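Local coordinates for zona pellucida sperm-binding protein 1 (Gallus gallus, PDB 6GF6) that helps build the egg coat, where its N-terminal ZP-N1 domain forms a homodimer that cross-links the filaments, at residues Phe33-Glu38 with Gly71-Val76; Val82-Leu87 with Glu101-Cys106. The protein carries 2 engineered substitutions. All coordinates share one frame; numbering follows the deposited sequence.

Contact 1: Phe33-Glu38 with Gly71-Val76; sequences FKVLDE and GCHVLV
H73 has the largest share of this contact and packs against V35 and D37. Its CB meets V35 CG1 at 3.8 Å and lies 4.2 Å from L36 O. With CG anti to the carbonyl carbon (chi1 -61°), the imidazole runs on past both side chains. CG and CD2 stay beside V35 CG1, at 4.1 and 4.0 Å. Farther round the ring, on the same side of its plane, ND1 is 3.6 Å from D37 CB and CE1 3.9 Å from it. Both neighbours approach the ring obliquely. V35 can offer CG1 because that methyl is anti to the backbone N (chi1 176°).

No direct hydrogen bond crosses between the segments. One water joins their backbones and donates to both L36 O and H73 O. D37 does not use its carboxylate on the histidine: OD1 accepts from the backbone N of F39 and T41. Farther along, L75 CD1 approaches E38 OE1.

H73 occurs inside a type II turn from G71 to V74. H73 and H53 bind zinc in another structure of this protein; none is bound to this chain here. C72, just before H73, is disulfide-bonded to C51. The F43 ring of strand 42-44 also meets the imidazole. Strand 30-36 and the short strand 75-76 both pair with strand 80-90, and the turn before 75-76 packs on V35 to D37.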
ATOM      1  N   PHE B  33      11.225  11.211   0.717  1.00 35.42           N
ATOM      2  CA  PHE B  33      11.782   9.932   1.128  1.00 34.66           C
ATOM      3  C   PHE B  33      12.624   9.345   0.004  1.00 34.09           C
ATOM      4  O   PHE B  33      12.248   9.419  -1.170  1.00 36.93           O
ATOM      5  CB  PHE B  33      10.674   8.940   1.506  1.00 36.84           C
ATOM      6  CG  PHE B  33       9.833   9.374   2.676  1.00 37.88           C
ATOM      7  CD1 PHE B  33       8.754  10.225   2.496  1.00 40.11           C
ATOM      8  CD2 PHE B  33      10.112   8.917   3.954  1.00 38.21           C
ATOM      9  CE1 PHE B  33       7.974  10.619   3.570  1.00 40.45           C
ATOM     10  CE2 PHE B  33       9.336   9.307   5.032  1.00 39.35           C
ATOM     11  CZ  PHE B  33       8.267  10.159   4.839  1.00 40.18           C
ATOM     12  N   LYS B  34      13.764   8.761   0.370  1.00 31.56           N
ATOM     13  CA  LYS B  34      14.607   8.035  -0.570  1.00 32.14           C
ATOM     14  C   LYS B  34      15.109   6.761   0.092  1.00 33.26           C
ATOM     15  O   LYS B  34      15.496   6.773   1.264  1.00 31.11           O
ATOM     16  CB  LYS B  34      15.803   8.872  -1.044  1.00 34.71           C
ATOM     17  CG  LYS B  34      15.453  10.036  -1.960  1.00 37.09           C
ATOM     18  CD  LYS B  34      15.252  11.322  -1.173  1.00 43.26           C
ATOM     19  CE  LYS B  34      15.228  12.535  -2.093  1.00 48.44           C
ATOM     20  NZ  LYS B  34      14.088  12.490  -3.049  1.00 50.95           N
ATOM     21  N   VAL B  35      15.099   5.669  -0.663  1.00 31.42           N
ATOM     22  CA  VAL B  35      15.613   4.388  -0.192  1.00 36.14           C
ATOM     23  C   VAL B  35      17.111   4.336  -0.446  1.00 37.77           C
ATOM     24  O   VAL B  35      17.587   4.727  -1.518  1.00 37.68           O
ATOM     25  CB  VAL B  35      14.886   3.222  -0.886  1.00 36.42           C
ATOM     26  CG1 VAL B  35      15.490   1.889  -0.467  1.00 38.01           C
ATOM     27  CG2 VAL B  35      13.400   3.259  -0.567  1.00 34.97           C
ATOM     28  N   LEU B  36      17.860   3.857   0.543  1.00 40.31           N
ATOM     29  CA  LEU B  36      19.312   3.766   0.467  1.00 41.37           C
ATOM     30  C   LEU B  36      19.755   2.313   0.364  1.00 41.67           C
ATOM     31  O   LEU B  36      19.180   1.430   1.011  1.00 42.67           O
ATOM     32  CB  LEU B  36      19.976   4.409   1.688  1.00 45.21           C
ATOM     33  CG  LEU B  36      19.566   5.841   2.021  1.00 50.11           C
ATOM     34  CD1 LEU B  36      20.254   6.279   3.305  1.00 52.22           C
ATOM     35  CD2 LEU B  36      19.911   6.785   0.879  1.00 50.72           C
ATOM     36  N   ASP B  37      20.749   2.063  -0.482  1.00 39.93           N
ATOM     37  CA  ASP B  37      21.401   0.764  -0.560  1.00 42.03           C
ATOM     38  C   ASP B  37      22.772   0.868   0.102  1.00 43.98           C
ATOM     39  O   ASP B  37      23.173   1.929   0.586  1.00 45.92           O
ATOM     40  CB  ASP B  37      21.474   0.277  -2.015  1.00 36.89           C
ATOM     41  CG  ASP B  37      22.460   1.060  -2.871  1.00 40.96           C
ATOM     42  OD1 ASP B  37      23.106   2.007  -2.377  1.00 38.15           O
ATOM     43  OD2 ASP B  37      22.565   0.731  -4.074  1.00 41.27           O
ATOM     44  N   GLU B  38      23.489  -0.256   0.142  1.00 47.82           N
ATOM     45  CA  GLU B  38      24.783  -0.292   0.811  1.00 53.02           C
ATOM     46  C   GLU B  38      25.835   0.574   0.123  1.00 54.58           C
ATOM     47  O   GLU B  38      26.901   0.801   0.702  1.00 56.43           O
ATOM     48  CB  GLU B  38      25.277  -1.739   0.917  1.00 63.25           C
ATOM     49  CG  GLU B  38      25.494  -2.456  -0.412  1.00 70.60           C
ATOM     50  CD  GLU B  38      24.256  -3.194  -0.891  1.00 74.43           C
ATOM     51  OE1 GLU B  38      23.139  -2.847  -0.449  1.00 74.26           O
ATOM     52  OE2 GLU B  38      24.401  -4.128  -1.709  1.00 78.32           O
ATOM     53  N   GLY B  71      10.714  -6.460  -0.320  1.00 37.55           N
ATOM     54  CA  GLY B  71      10.885  -5.462  -1.351  1.00 36.92           C
ATOM     55  C   GLY B  71      12.339  -5.120  -1.611  1.00 40.03           C
ATOM     56  O   GLY B  71      13.265  -5.695  -1.043  1.00 41.24           O
ATOM     57  N   CYS B  72      12.527  -4.163  -2.509  1.00 39.22           N
ATOM     58  CA  CYS B  72      13.863  -3.808  -2.962  1.00 44.82           C
ATOM     59  C   CYS B  72      14.678  -3.186  -1.847  1.00 43.02           C
ATOM     60  O   CYS B  72      14.219  -2.276  -1.150  1.00 43.63           O
ATOM     61  CB  CYS B  72      13.799  -2.809  -4.102  1.00 45.27           C
ATOM     62  SG  CYS B  72      13.055  -3.409  -5.573  1.00 48.84           S
ATOM     63  N   HIS B  73      15.918  -3.640  -1.727  1.00 43.34           N
ATOM     64  CA  HIS B  73      16.918  -3.057  -0.851  1.00 43.13           C
ATOM     65  C   HIS B  73      16.660  -3.364   0.611  1.00 42.69           C
ATOM     66  O   HIS B  73      17.373  -2.840   1.476  1.00 44.54           O
ATOM     67  CB  HIS B  73      17.009  -1.546  -1.067  1.00 41.22           C
ATOM     68  CG  HIS B  73      17.410  -1.200  -2.463  1.00 41.25           C
ATOM     69  ND1 HIS B  73      18.575  -1.668  -3.033  1.00 42.36           N
ATOM     70  CD2 HIS B  73      16.767  -0.506  -3.430  1.00 37.87           C
ATOM     71  CE1 HIS B  73      18.651  -1.245  -4.281  1.00 43.16           C
ATOM     72  NE2 HIS B  73      17.568  -0.536  -4.547  1.00 42.61           N
ATOM     73  N   VAL B  74      15.658  -4.178   0.924  1.00 38.32           N
ATOM     74  CA  VAL B  74      15.508  -4.707   2.273  1.00 39.94           C
ATOM     75  C   VAL B  74      16.533  -5.822   2.427  1.00 42.14           C
ATOM     76  O   VAL B  74      16.556  -6.769   1.633  1.00 46.45           O
ATOM     77  CB  VAL B  74      14.084  -5.224   2.524  1.00 36.61           C
ATOM     78  CG1 VAL B  74      13.963  -5.753   3.931  1.00 38.57           C
ATOM     79  CG2 VAL B  74      13.078  -4.130   2.291  1.00 35.92           C
ATOM     80  N   LEU B  75      17.402  -5.691   3.422  1.00 44.07           N
ATOM     81  CA  LEU B  75      18.477  -6.639   3.658  1.00 44.66           C
ATOM     82  C   LEU B  75      18.165  -7.465   4.896  1.00 45.57           C
ATOM     83  O   LEU B  75      17.384  -7.058   5.758  1.00 42.63           O
ATOM     84  CB  LEU B  75      19.823  -5.921   3.838  1.00 45.99           C
ATOM     85  CG  LEU B  75      20.283  -4.988   2.707  1.00 48.96           C
ATOM     86  CD1 LEU B  75      21.481  -4.159   3.151  1.00 49.70           C
ATOM     87  CD2 LEU B  75      20.622  -5.765   1.438  1.00 48.26           C
ATOM     88  N   VAL B  76      18.760  -8.651   4.954  1.00 49.28           N
ATOM     89  CA  VAL B  76      18.709  -9.499   6.135  1.00 52.64           C
ATOM     90  C   VAL B  76      20.049  -9.380   6.850  1.00 60.32           C
ATOM     91  O   VAL B  76      21.095  -9.734   6.292  1.00 60.38           O
ATOM     92  CB  VAL B  76      18.397 -10.956   5.763  1.00 50.59           C
ATOM     93  CG1 VAL B  76      18.368 -11.833   7.019  1.00 52.77           C
ATOM     94  CG2 VAL B  76      17.082 -11.028   4.978  1.00 44.21           C
TER
HETATM   95  O   HOH W   1      18.341  -0.165   2.787  1.00 38.01           O

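Contact 2: Val82-Leu87 with Glu101-Cys106; sequences VLRVQL and EVQMTC. Engineered in segment 101-106: Q103 (natural residue Asn).
R84 and E101 form the salt bridge of this contact. R84 NE and NH2 grip the single atom E101 OE2 side-on, NH2 at 2.9 Å and NE at 3.1 Å. The oxygen lies in the guanidinium plane, but both nitrogens reach it from above the same face of the carboxylate. The bend at chi3 (51°) turns the arginine tip towards E101. A leucine in place of this arginine would probably leave the E101 carboxylate without its charged mate and D37 O without its weak NH1 donor.

Backbone hydrogen bonds pair L83 with M104 and V85 with V102, two in each pair. M104 N to L83 O is 2.8 Å. The two V85–V102 bonds run nearly along the C=O axis. CA-H...O contacts lie between them, such as R84 CA to V102 O at 3.3 Å. This is an antiparallel beta hairpin of strands 80-90 and 96-107 in the ZP-N1 domain, which has an Ig-like fold. C106 fixes its second strand to C14 by a disulfide.

Carbon contacts are made on both faces. On the apolar face of L83, V85, V102 and M104, the V85 CG2 methyl meets M104 SD at 4.2 Å. L87 CD1 presses closely on V102 CG2 at 3.5 Å. On the face of R84 and E101, V82 CG1 lies 3.4 Å from CG of the engineered Q103, whose CG also touches R84 CG.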
ATOM      1  N   VAL B  82      16.292  -5.181   7.411  1.00 40.00           N
ATOM      2  CA  VAL B  82      16.871  -3.852   7.558  1.00 40.08           C
ATOM      3  C   VAL B  82      16.629  -3.061   6.278  1.00 41.11           C
ATOM      4  O   VAL B  82      16.972  -3.519   5.180  1.00 43.28           O
ATOM      5  CB  VAL B  82      18.372  -3.918   7.883  1.00 39.29           C
ATOM      6  CG1 VAL B  82      18.943  -2.511   8.055  1.00 39.40           C
ATOM      7  CG2 VAL B  82      18.592  -4.743   9.146  1.00 42.50           C
ATOM      8  N   LEU B  83      16.065  -1.865   6.424  1.00 40.02           N
ATOM      9  CA  LEU B  83      15.854  -0.949   5.312  1.00 38.84           C
ATOM     10  C   LEU B  83      16.273   0.436   5.765  1.00 39.75           C
ATOM     11  O   LEU B  83      15.768   0.939   6.775  1.00 40.92           O
ATOM     12  CB  LEU B  83      14.392  -0.939   4.862  1.00 35.79           C
ATOM     13  CG  LEU B  83      14.074  -0.033   3.669  1.00 36.59           C
ATOM     14  CD1 LEU B  83      14.767  -0.517   2.411  1.00 34.66           C
ATOM     15  CD2 LEU B  83      12.588   0.043   3.440  1.00 30.34           C
ATOM     16  N   ARG B  84      17.188   1.041   5.021  1.00 38.22           N
ATOM     17  CA  ARG B  84      17.696   2.370   5.318  1.00 39.51           C
ATOM     18  C   ARG B  84      17.016   3.385   4.412  1.00 37.95           C
ATOM     19  O   ARG B  84      16.943   3.189   3.194  1.00 41.44           O
ATOM     20  CB  ARG B  84      19.215   2.420   5.146  1.00 46.58           C
ATOM     21  CG  ARG B  84      19.960   1.640   6.222  1.00 52.94           C
ATOM     22  CD  ARG B  84      21.473   1.642   6.039  1.00 59.18           C
ATOM     23  NE  ARG B  84      22.028   2.984   5.846  1.00 60.39           N
ATOM     24  CZ  ARG B  84      22.646   3.407   4.745  1.00 61.50           C
ATOM     25  NH1 ARG B  84      22.814   2.605   3.697  1.00 61.18           N
ATOM     26  NH2 ARG B  84      23.108   4.647   4.691  1.00 61.77           N
ATOM     27  N   VAL B  85      16.488   4.444   5.017  1.00 36.01           N
ATOM     28  CA  VAL B  85      15.720   5.464   4.318  1.00 35.53           C
ATOM     29  C   VAL B  85      16.272   6.822   4.712  1.00 38.37           C
ATOM     30  O   VAL B  85      16.638   7.039   5.871  1.00 41.84           O
ATOM     31  CB  VAL B  85      14.215   5.382   4.651  1.00 35.05           C
ATOM     32  CG1 VAL B  85      13.445   6.483   3.932  1.00 32.52           C
ATOM     33  CG2 VAL B  85      13.656   4.019   4.278  1.00 31.11           C
ATOM     34  N   GLN B  86      16.329   7.736   3.750  1.00 39.95           N
ATOM     35  CA  GLN B  86      16.698   9.120   4.005  1.00 44.08           C
ATOM     36  C   GLN B  86      15.450   9.987   3.949  1.00 40.23           C
ATOM     37  O   GLN B  86      14.642   9.858   3.024  1.00 37.90           O
ATOM     38  CB  GLN B  86      17.731   9.611   2.988  1.00 54.59           C
ATOM     39  CG  GLN B  86      18.254  11.010   3.277  1.00 67.16           C
ATOM     40  CD  GLN B  86      19.175  11.523   2.193  1.00 78.52           C
ATOM     41  OE1 GLN B  86      19.272  10.937   1.117  1.00 84.08           O
ATOM     42  NE2 GLN B  86      19.850  12.632   2.468  1.00 85.39           N
ATOM     43  N   LEU B  87      15.283  10.841   4.954  1.00 41.74           N
ATOM     44  CA  LEU B  87      14.213  11.830   4.993  1.00 43.68           C
ATOM     45  C   LEU B  87      14.818  13.196   4.741  1.00 45.64           C
ATOM     46  O   LEU B  87      15.743  13.606   5.451  1.00 46.48           O
ATOM     47  CB  LEU B  87      13.488  11.825   6.336  1.00 46.07           C
ATOM     48  CG  LEU B  87      12.761  10.549   6.729  1.00 48.13           C
ATOM     49  CD1 LEU B  87      13.746   9.562   7.291  1.00 51.12           C
ATOM     50  CD2 LEU B  87      11.681  10.860   7.750  1.00 50.23           C
ATOM     51  N   GLU B 101      18.642  10.221   8.433  1.00 46.58           N
ATOM     52  CA  GLU B 101      18.804   8.845   7.992  1.00 47.87           C
ATOM     53  C   GLU B 101      18.242   7.928   9.065  1.00 48.06           C
ATOM     54  O   GLU B 101      18.507   8.121  10.255  1.00 49.70           O
ATOM     55  CB  GLU B 101      20.268   8.506   7.735  1.00 53.22           C
ATOM     56  CG  GLU B 101      20.484   7.063   7.336  1.00 57.03           C
ATOM     57  CD  GLU B 101      21.922   6.771   6.964  1.00 64.70           C
ATOM     58  OE1 GLU B 101      22.557   7.627   6.306  1.00 68.39           O
ATOM     59  OE2 GLU B 101      22.417   5.685   7.339  1.00 68.10           O
ATOM     60  N   VAL B 102      17.475   6.926   8.640  1.00 48.92           N
ATOM     61  CA  VAL B 102      16.817   6.004   9.555  1.00 50.09           C
ATOM     62  C   VAL B 102      17.074   4.587   9.079  1.00 48.00           C
ATOM     63  O   VAL B 102      16.874   4.276   7.899  1.00 45.91           O
ATOM     64  CB  VAL B 102      15.300   6.257   9.633  1.00 54.45           C
ATOM     65  CG1 VAL B 102      14.660   5.358  10.687  1.00 56.43           C
ATOM     66  CG2 VAL B 102      15.010   7.708   9.932  1.00 58.01           C
ATOM     67  N   GLN B 103      17.463   3.720  10.007  1.00 47.91           N
ATOM     68  CA  GLN B 103      17.629   2.298   9.745  1.00 50.23           C
ATOM     69  C   GLN B 103      16.455   1.585  10.400  1.00 45.21           C
ATOM     70  O   GLN B 103      16.416   1.438  11.625  1.00 48.98           O
ATOM     71  CB  GLN B 103      18.968   1.797  10.285  1.00 57.28           C
ATOM     72  CG  GLN B 103      19.374   0.429   9.752  1.00 64.75           C
ATOM     73  CD  GLN B 103      20.691  -0.073  10.329  1.00 73.55           C
ATOM     74  OE1 GLN B 103      21.586  -0.488   9.591  1.00 78.40           O
ATOM     75  NE2 GLN B 103      20.808  -0.046  11.650  1.00 76.63           N
ATOM     76  N   MET B 104      15.502   1.145   9.587  1.00 40.26           N
ATOM     77  CA  MET B 104      14.349   0.420  10.090  1.00 39.72           C
ATOM     78  C   MET B 104      14.744  -1.040  10.266  1.00 41.33           C
ATOM     79  O   MET B 104      15.057  -1.731   9.289  1.00 42.29           O
ATOM     80  CB  MET B 104      13.161   0.578   9.142  1.00 41.05           C
ATOM     81  CG  MET B 104      12.716   2.028   8.959  1.00 43.47           C
ATOM     82  SD  MET B 104      11.652   2.309   7.523  1.00 52.26           S
ATOM     83  CE  MET B 104      10.099   1.624   8.065  1.00 46.46           C
ATOM     84  N   THR B 105      14.734  -1.501  11.512  1.00 38.45           N
ATOM     85  CA  THR B 105      15.134  -2.853  11.869  1.00 40.98           C
ATOM     86  C   THR B 105      13.919  -3.571  12.434  1.00 39.08           C
ATOM     87  O   THR B 105      13.306  -3.101  13.398  1.00 40.61           O
ATOM     88  CB  THR B 105      16.282  -2.829  12.882  1.00 45.78           C
ATOM     89  OG1 THR B 105      17.381  -2.090  12.338  1.00 48.21           O
ATOM     90  CG2 THR B 105      16.747  -4.232  13.204  1.00 46.57           C
ATOM     91  N   CYS B 106      13.556  -4.688  11.814  1.00 38.62           N
ATOM     92  CA  CYS B 106      12.357  -5.410  12.197  1.00 40.08           C
ATOM     93  C   CYS B 106      12.679  -6.891  12.317  1.00 41.58           C
ATOM     94  O   CYS B 106      13.542  -7.402  11.593  1.00 41.29           O
ATOM     95  CB  CYS B 106      11.219  -5.193  11.188  1.00 40.67           C
ATOM     96  SG  CYS B 106      10.595  -3.487  11.182  1.00 40.63           S
TER

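Overall arrangement
From the N terminus, strands 9-14 and 18-24 precede strand 30-36, the first to enter a contact. The chain then passes through strands 42-44, 53-57 and 63-68 before 71-76 returns to 33-38 and closes contact 1 over 32 intervening residues. Strand 80-90 follows, and contact 2 closes the shorter hairpin with 96-107. The two loops are in series, neither nested nor crossed. Strand 80-90 still joins them directly. Its V82 N lies 2.7 Å from L75 O, and its Q86 N lies 2.8 Å from K34 O, both probable hydrogen bonds. One strand of contact 2 thus ties both segments of contact 1 into the same antiparallel sheet.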